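Local structure of SIR4-interacting protein SIF2 (Saccharomyces cerevisiae, 1R5M) at residues S401-A405 / G406-S410. The protein acts as a WD-repeat subunit of the Set3 corepressor complex, antagonizes telomeric silencing and may recruit SIR4 to non-telomeric sites. Sequence-based numbering, arbitrary orientation.
Sequences SWNCA and GNKIS
Asn403 turns its side-chain amide into the hairpin loop, where it meets the backbone of Asn407 and Lys408. With CG lodged between the backbone N and the carbonyl carbon (chi1 77°), Asn403 OD1 lies inside the turn and accepts hydrogen bonds from two backbone amides: Asn407 N at 3.0 Å, in the amide plane on a lone pair, and Lys408 N at 3.1 Å, from well above that plane. The other branch, Asn403 ND2, gives a hydrogen bond to Asn407 OD1 at 2.8 Å, the two amide planes being inclined by 44°. Lys408 bends at its last torsion to bring NZ onto Asn407 OD1 from the opposite face, so that this oxygen is gripped from both faces. Glu58 takes up both amide nitrogens, Asn403 ND2 bonding to its backbone O and Asn407 ND2 to its OE2.

Backbone bonds close the hairpin. Gly406 N reaches Asn403 O at 3.1 Å across the type I turn from Asn403 to Gly406; Gly406, its last residue, takes a positive phi (76°) that carries the chain on to Asn407. Asn403 N bonds to Lys408 O, and Ser401 and Ser410 form an antiparallel hydrogen-bonded pair, with Ser410 N 2.8 Å from Ser401 O.

Trp402 and Ile409, a non-hydrogen-bonded pair, project together from the other face of the sheet. Ile409 CD1 sits almost squarely over the six-membered ring of Trp402, 3.6 Å from its centroid, in a CH-pi contact, while Gly406 O lies at the ring's edge.

The hairpin packs between strands 50-53 and 344-349: Ser51 OG hydrogen-bonds to the hydroxyls of Ser401 and Ser410, whereas on the Trp402 face the indole NE1 bonds to Arg337 O and Ala346 touches both Trp402 and Ile409. The whole is a beta hairpin, its loop held by the Asn403 side chain, joining strands 397-402 and 408-413 in the eighth WD repeat of a WD40 beta-propeller.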
ATOM      1  N   SER A 401      -5.512   6.047  -3.507  1.00  9.38           N
ATOM      2  CA  SER A 401      -4.605   5.490  -4.502  1.00  9.18           C
ATOM      3  C   SER A 401      -4.430   6.429  -5.683  1.00 10.04           C
ATOM      4  O   SER A 401      -5.378   7.094  -6.105  1.00  9.49           O
ATOM      5  CB  SER A 401      -5.139   4.144  -4.993  1.00 12.33           C
ATOM      6  OG  SER A 401      -6.397   4.303  -5.623  1.00 17.65           O
ATOM      7  N   TRP A 402      -3.206   6.473  -6.206  1.00  8.41           N
ATOM      8  CA  TRP A 402      -2.855   7.308  -7.355  1.00  9.37           C
ATOM      9  C   TRP A 402      -2.940   6.538  -8.665  1.00 10.37           C
ATOM     10  O   TRP A 402      -2.555   5.366  -8.719  1.00 10.98           O
ATOM     11  CB  TRP A 402      -1.400   7.766  -7.287  1.00  9.25           C
ATOM     12  CG  TRP A 402      -1.016   8.758  -6.253  1.00  9.27           C
ATOM     13  CD1 TRP A 402      -0.517   8.500  -5.006  1.00  9.08           C
ATOM     14  CD2 TRP A 402      -0.952  10.173  -6.426  1.00  9.09           C
ATOM     15  NE1 TRP A 402      -0.135   9.673  -4.398  1.00  9.34           N
ATOM     16  CE2 TRP A 402      -0.393  10.716  -5.250  1.00  9.49           C
ATOM     17  CE3 TRP A 402      -1.312  11.039  -7.469  1.00  9.72           C
ATOM     18  CZ2 TRP A 402      -0.179  12.086  -5.087  1.00 10.24           C
ATOM     19  CZ3 TRP A 402      -1.098  12.404  -7.307  1.00  9.42           C
ATOM     20  CH2 TRP A 402      -0.538  12.912  -6.126  1.00  9.43           C
ATOM     21  N   ASN A 403      -3.399   7.190  -9.730  1.00 10.39           N
ATOM     22  CA  ASN A 403      -3.387   6.507 -11.017  1.00 10.65           C
ATOM     23  C   ASN A 403      -1.933   6.656 -11.480  1.00 11.21           C
ATOM     24  O   ASN A 403      -1.179   7.460 -10.920  1.00 11.18           O
ATOM     25  CB  ASN A 403      -4.421   7.101 -11.997  1.00 10.13           C
ATOM     26  CG  ASN A 403      -3.998   8.416 -12.624  1.00 10.60           C
ATOM     27  OD1 ASN A 403      -3.294   9.226 -12.027  1.00 10.62           O
ATOM     28  ND2 ASN A 403      -4.472   8.644 -13.847  1.00 11.85           N
ATOM     29  N   CYS A 404      -1.513   5.875 -12.467  1.00 11.71           N
ATOM     30  CA  CYS A 404      -0.114   5.918 -12.877  1.00 11.36           C
ATOM     31  C   CYS A 404       0.395   7.235 -13.450  1.00 12.43           C
ATOM     32  O   CYS A 404       1.594   7.512 -13.389  1.00 13.21           O
ATOM     33  CB  CYS A 404       0.195   4.762 -13.844  1.00 13.29           C
ATOM     34  SG  CYS A 404      -0.681   4.776 -15.421  1.00 13.25           S
ATOM     35  N   ALA A 405      -0.507   8.050 -13.985  1.00 12.88           N
ATOM     36  CA  ALA A 405      -0.125   9.334 -14.566  1.00 12.61           C
ATOM     37  C   ALA A 405      -0.025  10.431 -13.509  1.00 13.71           C
ATOM     38  O   ALA A 405       0.513  11.511 -13.767  1.00 13.15           O
ATOM     39  CB  ALA A 405      -1.130   9.733 -15.639  1.00 14.10           C
ATOM     40  N   GLY A 406      -0.551  10.152 -12.322  1.00 12.31           N
ATOM     41  CA  GLY A 406      -0.509  11.128 -11.248  1.00 12.39           C
ATOM     42  C   GLY A 406      -1.508  12.265 -11.369  1.00 13.20           C
ATOM     43  O   GLY A 406      -1.342  13.298 -10.717  1.00 13.22           O
ATOM     44  N   ASN A 407      -2.544  12.096 -12.186  1.00 11.74           N
ATOM     45  CA  ASN A 407      -3.542  13.154 -12.339  1.00 11.99           C
ATOM     46  C   ASN A 407      -4.890  12.803 -11.716  1.00 11.59           C
ATOM     47  O   ASN A 407      -5.853  13.561 -11.840  1.00 12.33           O
ATOM     48  CB  ASN A 407      -3.734  13.525 -13.819  1.00 12.36           C
ATOM     49  CG  ASN A 407      -4.044  12.327 -14.699  1.00 13.78           C
ATOM     50  OD1 ASN A 407      -4.780  11.423 -14.309  1.00 13.72           O
ATOM     51  ND2 ASN A 407      -3.494  12.328 -15.907  1.00 17.48           N
ATOM     52  N   LYS A 408      -4.957  11.657 -11.045  1.00 10.85           N
ATOM     53  CA  LYS A 408      -6.184  11.223 -10.387  1.00 10.53           C
ATOM     54  C   LYS A 408      -5.878  10.429  -9.126  1.00 10.94           C
ATOM     55  O   LYS A 408      -4.898   9.685  -9.069  1.00 10.15           O
ATOM     56  CB  LYS A 408      -7.025  10.339 -11.316  1.00 11.53           C
ATOM     57  CG  LYS A 408      -7.527  11.029 -12.574  1.00 11.41           C
ATOM     58  CD  LYS A 408      -8.333  10.071 -13.433  1.00 15.05           C
ATOM     59  CE  LYS A 408      -8.806  10.746 -14.709  1.00 16.22           C
ATOM     60  NZ  LYS A 408      -7.661  11.280 -15.501  1.00 17.46           N
ATOM     61  N   ILE A 409      -6.719  10.610  -8.115  1.00  9.41           N
ATOM     62  CA  ILE A 409      -6.597   9.875  -6.862  1.00 10.34           C
ATOM     63  C   ILE A 409      -7.976   9.339  -6.514  1.00 10.40           C
ATOM     64  O   ILE A 409      -8.976  10.052  -6.632  1.00 10.36           O
ATOM     65  CB  ILE A 409      -6.096  10.766  -5.691  1.00  9.24           C
ATOM     66  CG1 ILE A 409      -4.616  11.099  -5.894  1.00  9.33           C
ATOM     67  CG2 ILE A 409      -6.285  10.047  -4.352  1.00 10.50           C
ATOM     68  CD1 ILE A 409      -4.016  11.979  -4.804  1.00 10.64           C
ATOM     69  N   SER A 410      -8.028   8.071  -6.123  1.00  8.83           N
ATOM     70  CA  SER A 410      -9.275   7.435  -5.728  1.00 10.00           C
ATOM     71  C   SER A 410      -9.297   7.446  -4.209  1.00 10.43           C
ATOM     72  O   SER A 410      -8.372   6.954  -3.564  1.00 10.47           O
ATOM     73  CB  SER A 410      -9.329   5.997  -6.246  1.00 12.35           C
ATOM     74  OG  SER A 410     -10.515   5.353  -5.821  1.00 17.86           O
TER